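Side-chain contacts in ureidoglycolate hydrolase (Arabidopsis thaliana, PDB 4PXE), which hydrolyses (S)-ureidoglycolate to glyoxylate, ammonium and carbon dioxide with two manganese ions per subunit, a step of purine breakdown in plants: residues Ser128-Leu133 / Gly199-Phe204; His378-Met383 / Ser387-Ile392; Ser324-Ala329 / Val334-Phe339. One frame throughout, in Å; residues are numbered along the deposited sequence.

Contact 1. Residues Ser128-Leu133 / Gly199-Phe204; sequences SLEIIL and GSYFAF
The phenol of Y201 reaches across to E130 and donates a hydrogen bond from its hydroxyl to the carboxylate, with OH and OE1 2.7 Å apart. OE1 lies at the ring edge, near the plane of the phenol, while the ring and carboxylate planes stand 86° apart. The hydroxyl meets OE1 from above the carboxylate plane, 44° out of it. E130 can reach this far because CG stands anti to its backbone N (chi1 -170°) and the chain beyond runs extended, carrying the charge off the strand. Tyrosine suits the other side: its flat ring fills apolar space while its tip supplies a donor for a buried acid. The other oxygen, OE2, has a long, weak ion pair with R66, so the negative charge is probably not held by the phenol alone.

The close fit is confined to side-chain ends. CD1 of I132 lies 3.8 Å from CE2 of Y201, coming obliquely to that ring, and the same methyl is 4.3 Å from CE1 of F204, a looser touch. Isoleucine suits the place because it ends in a methyl that can touch both rings at once. The backbones stay well apart, with the CA atoms of E130 and Y201 9.2 Å from each other, and toward G199 and S200 the second segment runs out into a more exposed turn.

M383 of helix 379-383 packs on I132, Y201 and F204, and F74 of strand 73-77 touches E130, I132 and Y201. On the other face of strand 129-133, I131 meets helix 105-120, while backbone bonds tie the strand to its neighbours 73-77 and 86-91.

Contact 2. Residues His378-Met383 / Ser387-Ile392; sequences HDSLFM and SPMGMI
The carbonyl oxygen of M383, in the last turn of the short helix 379-383, accepts a hydrogen bond from the amide of S387, 3.0 Å from N to O, bridging the short connection from helix to strand.

Nearer the start of the helix, S380 presents a small side chain to two methionines: its CB lies 3.7 Å from CG of M389, and its OG 3.4 Å from CG of M391. Serine leaves room for both flexible thioether chains, and its hydroxyl is bonded to E206.

M391 then bends at chi3 (68°), which brings its methyl over the H378 imidazole. CE sits 3.5 Å from the ring centroid, only 10° off the normal, a CH-pi contact; SD approaches obliquely, 3.4 Å from CD2. H378 is further oriented by a hydrogen bond between its NE2 and OG of S374 and by an edge-to-face meeting with H208.

The axes of helix 379-383 and strand 389-392 run nearly antiparallel, at 162°. H378 binds substrate, and its side chain is about 4 Å from a bound manganese ion at the nearest atoms; with M391 backing the ring, the pair probably helps to position H378 beside the two-metal active site typical of M20 enzymes.

Contact 3. Residues Ser324-Ala329 / Val334-Phe339; sequences SANTIA and VKLSEF
L336 and A329 meet flank to flank, CB to CB at 4.0 Å, where strand 335-339 packs against the helix. Farther out along the leucine, CD2 comes 4.0 Å from CB of A325 and 3.6 Å from OD1 of N326, whose side chain crosses it at about a right angle. With CG anti to the backbone N (chi1 180°), L336 sends its branch toward the helix. A325 CB approaches the F339 ring obliquely, 3.9 Å from CE1. Two alanines one turn apart give the helix a low surface on which the bulky leucine and phenylalanine can rest.

Where the helix ends, V334 N gives a hydrogen bond to A329 O (3.0 Å, N-H...O 139°), lying in the carbonyl plane, and V334 CG2 packs 4.1 Å from A329 CB. The chain turns sharply from helix 311-332 into strand 335-344, and the axes of helix 324-329 and strand 335-339 lie at 137°, within the region involved in dimerization; this helix-on-sheet layer belongs to the smaller domain, as in M20 relatives.

In the next shell, N326 is steadied by ND2 bonding back to Q322 O, and I321 and Q322, earlier on the helix, also touch F339. V334 lies on A259 of the neighbouring helix 256-272 and on F238, while L336 rests on V236 of the adjoining strand. Opposite E237 of that strand the chain fits in two residues, S337 and E338, as a classic beta bulge.

In the fold
Contacts 1 and 2 are wholly buried and adjoin in the metal-binding part of the chain: strands 201-209 and 389-394 are neighbours, with F204 N probably hydrogen-bonded to P388 O, and S380 of contact 2 packs on F204 of contact 1. Contact 3 is only partly buried and lies about 36 Å from contact 2, centre to centre, in the dimerization region. Contact 1 buries a carboxylate with a phenol among apolar groups; contact 2 sets methionines against a serine and a substrate-binding histidine; contact 3 is mainly aliphatic, with small alanines facing larger side chains. Contacts 2 and 3 each join a helix to the strand that follows it closely, whereas contact 1 joins a strand to a distant segment leading into another strand.

Contact 1. Residues Ser128-Leu133 / Gly199-Phe204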
loop_
_atom_site.group_PDB
_atom_site.type_symbol
_atom_site.label_atom_id
_atom_site.label_comp_id
_atom_site.label_asym_id
_atom_site.label_seq_id
_atom_site.Cartn_x
_atom_site.Cartn_y
_atom_site.Cartn_z
ATOM N N SER A 128 -34.707 -12.182 30.885
ATOM C CA SER A 128 -34.210 -12.857 29.697
ATOM C C SER A 128 -32.712 -12.663 29.594
ATOM O O SER A 128 -32.162 -11.704 30.143
ATOM C CB SER A 128 -34.875 -12.295 28.441
ATOM O OG SER A 128 -36.279 -12.512 28.495
ATOM N N LEU A 129 -32.062 -13.588 28.903
ATOM C CA LEU A 129 -30.660 -13.422 28.549
ATOM C C LEU A 129 -30.569 -13.205 27.051
ATOM O O LEU A 129 -31.261 -13.870 26.281
ATOM C CB LEU A 129 -29.858 -14.659 28.964
ATOM C CG LEU A 129 -29.969 -15.095 30.428
ATOM C CD1 LEU A 129 -29.099 -16.319 30.657
ATOM C CD2 LEU A 129 -29.581 -13.966 31.372
ATOM N N GLU A 130 -29.712 -12.278 26.624
ATOM C CA GLU A 130 -29.579 -12.021 25.195
ATOM C C GLU A 130 -28.124 -11.894 24.768
ATOM O O GLU A 130 -27.369 -11.110 25.347
ATOM C CB GLU A 130 -30.384 -10.783 24.783
ATOM C CG GLU A 130 -30.497 -10.597 23.275
ATOM C CD GLU A 130 -31.614 -9.635 22.880
ATOM O OE1 GLU A 130 -31.680 -8.525 23.443
ATOM O OE2 GLU A 130 -32.432 -10.003 22.010
ATOM N N ILE A 131 -27.753 -12.678 23.759
ATOM C CA ILE A 131 -26.417 -12.649 23.195
ATOM C C ILE A 131 -26.397 -11.692 22.015
ATOM O O ILE A 131 -27.265 -11.750 21.139
ATOM C CB ILE A 131 -25.989 -14.034 22.701
ATOM C CG1 ILE A 131 -26.040 -15.045 23.843
ATOM C CG2 ILE A 131 -24.580 -13.966 22.097
ATOM C CD1 ILE A 131 -25.603 -16.422 23.427
ATOM N N ILE A 132 -25.399 -10.818 21.988
ATOM C CA ILE A 132 -25.236 -9.874 20.894
ATOM C C ILE A 132 -23.968 -10.187 20.117
ATOM O O ILE A 132 -22.871 -10.227 20.685
ATOM C CB ILE A 132 -25.147 -8.416 21.394
ATOM C CG1 ILE A 132 -26.363 -8.050 22.252
ATOM C CG2 ILE A 132 -25.029 -7.467 20.214
ATOM C CD1 ILE A 132 -26.255 -6.690 22.902
ATOM N N LEU A 133 -24.120 -10.431 18.824
ATOM C CA LEU A 133 -22.982 -10.426 17.916
ATOM C C LEU A 133 -22.951 -9.048 17.291
ATOM O O LEU A 133 -23.779 -8.731 16.439
ATOM C CB LEU A 133 -23.122 -11.515 16.851
ATOM C CG LEU A 133 -22.160 -11.429 15.659
ATOM C CD1 LEU A 133 -20.702 -11.311 16.116
ATOM C CD2 LEU A 133 -22.337 -12.638 14.746
ATOM N N GLY A 199 -31.106 2.086 29.330
ATOM C CA GLY A 199 -31.700 1.199 30.316
ATOM C C GLY A 199 -32.503 0.046 29.734
ATOM O O GLY A 199 -33.199 -0.655 30.468
ATOM N N SER A 200 -32.412 -0.171 28.425
ATOM C CA SER A 200 -33.160 -1.267 27.808
ATOM C C SER A 200 -32.545 -2.625 28.150
ATOM O O SER A 200 -33.181 -3.667 27.977
ATOM C CB SER A 200 -33.272 -1.086 26.298
ATOM O OG SER A 200 -31.993 -1.002 25.712
ATOM N N TYR A 201 -31.308 -2.606 28.638
ATOM C CA TYR A 201 -30.703 -3.800 29.219
ATOM C C TYR A 201 -30.410 -3.557 30.695
ATOM O O TYR A 201 -29.980 -2.469 31.074
ATOM C CB TYR A 201 -29.394 -4.147 28.506
ATOM C CG TYR A 201 -29.560 -4.761 27.141
ATOM C CD1 TYR A 201 -30.383 -5.859 26.947
ATOM C CD2 TYR A 201 -28.880 -4.247 26.041
ATOM C CE1 TYR A 201 -30.538 -6.436 25.696
ATOM C CE2 TYR A 201 -29.025 -4.814 24.775
ATOM C CZ TYR A 201 -29.854 -5.908 24.609
ATOM O OH TYR A 201 -29.995 -6.476 23.357
ATOM N N PHE A 202 -30.634 -4.577 31.523
ATOM C CA PHE A 202 -30.300 -4.529 32.946
ATOM C C PHE A 202 -28.791 -4.402 33.165
ATOM O O PHE A 202 -28.338 -3.644 34.018
ATOM C CB PHE A 202 -30.845 -5.790 33.638
ATOM C CG PHE A 202 -30.671 -5.806 35.135
ATOM C CD1 PHE A 202 -31.355 -4.905 35.941
ATOM C CD2 PHE A 202 -29.868 -6.759 35.740
ATOM C CE1 PHE A 202 -31.212 -4.939 37.319
ATOM C CE2 PHE A 202 -29.723 -6.799 37.122
ATOM C CZ PHE A 202 -30.402 -5.885 37.911
ATOM N N ALA A 203 -28.015 -5.149 32.374
ATOM C CA ALA A 203 -26.561 -5.065 32.400
ATOM C C ALA A 203 -26.054 -5.635 31.093
ATOM O O ALA A 203 -26.783 -6.354 30.406
ATOM C CB ALA A 203 -25.991 -5.856 33.567
ATOM N N PHE A 204 -24.811 -5.292 30.756
ATOM C CA PHE A 204 -24.101 -5.871 29.613
ATOM C C PHE A 204 -22.744 -6.418 30.055
ATOM O O PHE A 204 -21.963 -5.710 30.685
ATOM C CB PHE A 204 -23.882 -4.840 28.492
ATOM C CG PHE A 204 -23.030 -5.372 27.379
ATOM C CD1 PHE A 204 -23.585 -6.183 26.408
ATOM C CD2 PHE A 204 -21.669 -5.113 27.334
ATOM C CE1 PHE A 204 -22.803 -6.721 25.400
ATOM C CE2 PHE A 204 -20.886 -5.645 26.332
ATOM C CZ PHE A 204 -21.456 -6.450 25.369
#

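Contact 2. Residues His378-Met383 / Ser387-Ile392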
loop_
_atom_site.group_PDB
_atom_site.type_symbol
_atom_site.label_atom_id
_atom_site.label_comp_id
_atom_site.label_asym_id
_atom_site.label_seq_id
_atom_site.Cartn_x
_atom_site.Cartn_y
_atom_site.Cartn_z
ATOM N N HIS A 378 -13.295 -1.995 23.346
ATOM C CA HIS A 378 -14.229 -3.089 23.120
ATOM C C HIS A 378 -15.606 -2.500 22.912
ATOM O O HIS A 378 -15.842 -1.349 23.256
ATOM C CB HIS A 378 -14.307 -3.989 24.355
ATOM C CG HIS A 378 -12.999 -4.577 24.775
ATOM N ND1 HIS A 378 -12.458 -5.699 24.181
ATOM C CD2 HIS A 378 -12.138 -4.220 25.756
ATOM C CE1 HIS A 378 -11.319 -6.000 24.777
ATOM N NE2 HIS A 378 -11.103 -5.120 25.738
ATOM N N ASP A 379 -16.534 -3.305 22.413
ATOM C CA ASP A 379 -17.937 -2.899 22.374
ATOM C C ASP A 379 -18.480 -2.487 23.743
ATOM O O ASP A 379 -19.361 -1.633 23.829
ATOM C CB ASP A 379 -18.785 -4.012 21.758
ATOM C CG ASP A 379 -18.462 -4.210 20.285
ATOM O OD1 ASP A 379 -18.669 -3.241 19.531
ATOM O OD2 ASP A 379 -17.991 -5.301 19.883
ATOM N N SER A 380 -17.941 -3.081 24.804
ATOM C CA SER A 380 -18.287 -2.705 26.176
ATOM C C SER A 380 -18.121 -1.203 26.428
ATOM O O SER A 380 -18.848 -0.626 27.238
ATOM C CB SER A 380 -17.422 -3.497 27.163
ATOM O OG SER A 380 -17.787 -4.867 27.190
ATOM N N LEU A 381 -17.175 -0.567 25.740
ATOM C CA LEU A 381 -16.915 0.857 25.947
ATOM C C LEU A 381 -18.166 1.677 25.625
ATOM O O LEU A 381 -18.488 2.646 26.324
ATOM C CB LEU A 381 -15.741 1.316 25.071
ATOM C CG LEU A 381 -15.364 2.796 25.141
ATOM C CD1 LEU A 381 -14.970 3.170 26.549
ATOM C CD2 LEU A 381 -14.224 3.078 24.186
ATOM N N PHE A 382 -18.881 1.272 24.581
ATOM C CA PHE A 382 -20.074 2.001 24.150
ATOM C C PHE A 382 -21.370 1.471 24.757
ATOM O O PHE A 382 -22.309 2.242 25.017
ATOM C CB PHE A 382 -20.110 2.087 22.628
ATOM C CG PHE A 382 -18.930 2.824 22.085
ATOM C CD1 PHE A 382 -18.911 4.211 22.103
ATOM C CD2 PHE A 382 -17.795 2.146 21.670
ATOM C CE1 PHE A 382 -17.804 4.904 21.668
ATOM C CE2 PHE A 382 -16.682 2.834 21.238
ATOM C CZ PHE A 382 -16.682 4.212 21.234
ATOM N N MET A 383 -21.418 0.167 25.022
ATOM C CA MET A 383 -22.553 -0.410 25.740
ATOM C C MET A 383 -22.708 0.222 27.118
ATOM O O MET A 383 -23.821 0.309 27.638
ATOM C CB MET A 383 -22.417 -1.939 25.850
ATOM C CG MET A 383 -22.564 -2.673 24.522
ATOM S SD MET A 383 -24.110 -2.310 23.645
ATOM C CE MET A 383 -25.287 -3.205 24.660
ATOM N N SER A 387 -26.169 0.849 29.399
ATOM C CA SER A 387 -26.480 0.043 30.570
ATOM C C SER A 387 -25.235 -0.212 31.414
ATOM O O SER A 387 -24.107 -0.014 30.948
ATOM C CB SER A 387 -27.123 -1.279 30.149
ATOM O OG SER A 387 -26.165 -2.158 29.607
ATOM N N PRO A 388 -25.435 -0.622 32.673
ATOM C CA PRO A 388 -24.319 -1.068 33.508
ATOM C C PRO A 388 -23.486 -2.103 32.754
ATOM O O PRO A 388 -24.052 -3.007 32.139
ATOM C CB PRO A 388 -25.027 -1.705 34.701
ATOM C CG PRO A 388 -26.278 -0.876 34.843
ATOM C CD PRO A 388 -26.704 -0.566 33.434
ATOM N N MET A 389 -22.169 -1.958 32.797
ATOM C CA MET A 389 -21.286 -2.800 32.001
ATOM C C MET A 389 -20.225 -3.469 32.861
ATOM O O MET A 389 -19.803 -2.934 33.885
ATOM C CB MET A 389 -20.629 -1.927 30.917
ATOM C CG MET A 389 -19.504 -2.585 30.094
ATOM S SD MET A 389 -17.880 -2.574 30.894
ATOM C CE MET A 389 -17.432 -0.836 30.813
ATOM N N GLY A 390 -19.769 -4.637 32.422
ATOM C CA GLY A 390 -18.568 -5.225 32.982
ATOM C C GLY A 390 -17.922 -6.126 31.956
ATOM O O GLY A 390 -18.564 -6.502 30.967
ATOM N N MET A 391 -16.665 -6.481 32.194
ATOM C CA MET A 391 -15.963 -7.431 31.331
ATOM C C MET A 391 -15.260 -8.486 32.162
ATOM O O MET A 391 -14.719 -8.195 33.228
ATOM C CB MET A 391 -14.920 -6.739 30.443
ATOM C CG MET A 391 -15.462 -5.669 29.513
ATOM S SD MET A 391 -14.193 -5.153 28.324
ATOM C CE MET A 391 -14.070 -6.660 27.354
ATOM N N ILE A 392 -15.247 -9.708 31.638
ATOM C CA ILE A 392 -14.470 -10.805 32.196
ATOM C C ILE A 392 -13.288 -11.053 31.253
ATOM O O ILE A 392 -13.500 -11.377 30.085
ATOM C CB ILE A 392 -15.318 -12.080 32.217
ATOM C CG1 ILE A 392 -16.586 -11.887 33.063
ATOM C CG2 ILE A 392 -14.520 -13.266 32.763
ATOM C CD1 ILE A 392 -17.625 -12.930 32.792
#

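Contact 3. Residues Ser324-Ala329 / Val334-Phe339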
loop_
_atom_site.group_PDB
_atom_site.type_symbol
_atom_site.label_atom_id
_atom_site.label_comp_id
_atom_site.label_asym_id
_atom_site.label_seq_id
_atom_site.Cartn_x
_atom_site.Cartn_y
_atom_site.Cartn_z
ATOM N N SER A 324 2.858 19.121 15.526
ATOM C CA SER A 324 3.949 18.563 14.734
ATOM C C SER A 324 3.603 18.412 13.258
ATOM O O SER A 324 4.452 18.663 12.403
ATOM C CB SER A 324 4.412 17.218 15.307
ATOM O OG SER A 324 5.161 17.422 16.493
ATOM N N ALA A 325 2.371 18.009 12.960
ATOM C CA ALA A 325 1.949 17.862 11.569
ATOM C C ALA A 325 2.068 19.198 10.845
ATOM O O ALA A 325 2.518 19.260 9.703
ATOM C CB ALA A 325 0.538 17.329 11.480
ATOM N N ASN A 326 1.683 20.270 11.527
ATOM C CA ASN A 326 1.793 21.603 10.944
ATOM C C ASN A 326 3.231 22.086 10.804
ATOM O O ASN A 326 3.604 22.663 9.779
ATOM C CB ASN A 326 0.941 22.600 11.737
ATOM C CG ASN A 326 -0.528 22.519 11.365
ATOM O OD1 ASN A 326 -0.940 23.012 10.314
ATOM N ND2 ASN A 326 -1.326 21.900 12.222
ATOM N N THR A 327 4.058 21.826 11.808
ATOM C CA THR A 327 5.463 22.198 11.762
ATOM C C THR A 327 6.187 21.458 10.633
ATOM O O THR A 327 6.943 22.052 9.871
ATOM C CB THR A 327 6.154 21.906 13.106
ATOM O OG1 THR A 327 5.556 22.719 14.122
ATOM C CG2 THR A 327 7.637 22.218 13.031
ATOM N N ILE A 328 5.936 20.156 10.537
ATOM C CA ILE A 328 6.524 19.338 9.481
ATOM C C ILE A 328 6.060 19.793 8.099
ATOM O O ILE A 328 6.874 19.894 7.179
ATOM C CB ILE A 328 6.180 17.848 9.710
ATOM C CG1 ILE A 328 6.936 17.339 10.934
ATOM C CG2 ILE A 328 6.524 17.003 8.477
ATOM C CD1 ILE A 328 6.376 16.042 11.506
ATOM N N ALA A 329 4.769 20.077 7.949
ATOM C CA ALA A 329 4.253 20.539 6.656
ATOM C C ALA A 329 4.954 21.822 6.210
ATOM O O ALA A 329 5.367 21.946 5.055
ATOM C CB ALA A 329 2.749 20.730 6.703
ATOM N N VAL A 334 5.202 21.075 2.180
ATOM C CA VAL A 334 4.061 20.317 1.690
ATOM C C VAL A 334 2.780 20.871 2.287
ATOM O O VAL A 334 2.813 21.593 3.286
ATOM C CB VAL A 334 4.176 18.805 2.025
ATOM C CG1 VAL A 334 5.355 18.189 1.296
ATOM C CG2 VAL A 334 4.277 18.563 3.537
ATOM N N LYS A 335 1.661 20.544 1.661
ATOM C CA LYS A 335 0.357 20.892 2.202
ATOM C C LYS A 335 -0.091 19.829 3.201
ATOM O O LYS A 335 -0.030 18.627 2.919
ATOM C CB LYS A 335 -0.674 21.009 1.073
ATOM C CG LYS A 335 -2.086 21.345 1.538
ATOM C CD LYS A 335 -3.035 21.451 0.349
ATOM C CE LYS A 335 -4.437 21.857 0.783
ATOM N NZ LYS A 335 -5.337 22.041 -0.395
ATOM N N LEU A 336 -0.531 20.268 4.374
ATOM C CA LEU A 336 -1.237 19.372 5.274
ATOM C C LEU A 336 -2.666 19.345 4.761
ATOM O O LEU A 336 -3.491 20.190 5.134
ATOM C CB LEU A 336 -1.170 19.887 6.712
ATOM C CG LEU A 336 -1.878 19.048 7.779
ATOM C CD1 LEU A 336 -1.422 17.585 7.773
ATOM C CD2 LEU A 336 -1.657 19.678 9.148
ATOM N N SER A 337 -2.947 18.394 3.874
ATOM C CA SER A 337 -4.208 18.374 3.147
ATOM C C SER A 337 -5.350 17.730 3.928
ATOM O O SER A 337 -6.524 17.962 3.638
ATOM C CB SER A 337 -4.026 17.703 1.783
ATOM O OG SER A 337 -3.528 16.387 1.926
ATOM N N GLU A 338 -5.005 16.917 4.921
ATOM C CA GLU A 338 -6.012 16.363 5.812
ATOM C C GLU A 338 -5.425 16.158 7.191
ATOM O O GLU A 338 -4.343 15.603 7.337
ATOM C CB GLU A 338 -6.541 15.031 5.278
ATOM C CG GLU A 338 -7.526 14.348 6.219
ATOM C CD GLU A 338 -8.177 13.137 5.597
ATOM O OE1 GLU A 338 -7.446 12.304 5.019
ATOM O OE2 GLU A 338 -9.419 13.022 5.680
ATOM N N PHE A 339 -6.144 16.634 8.202
ATOM C CA PHE A 339 -5.880 16.255 9.581
ATOM C C PHE A 339 -7.236 16.035 10.234
ATOM O O PHE A 339 -7.924 16.992 10.603
ATOM C CB PHE A 339 -5.054 17.306 10.334
ATOM C CG PHE A 339 -4.523 16.808 11.649
ATOM C CD1 PHE A 339 -3.234 16.327 11.753
ATOM C CD2 PHE A 339 -5.344 16.755 12.771
ATOM C CE1 PHE A 339 -2.745 15.841 12.958
ATOM C CE2 PHE A 339 -4.863 16.271 13.977
ATOM C CZ PHE A 339 -3.568 15.812 14.069
#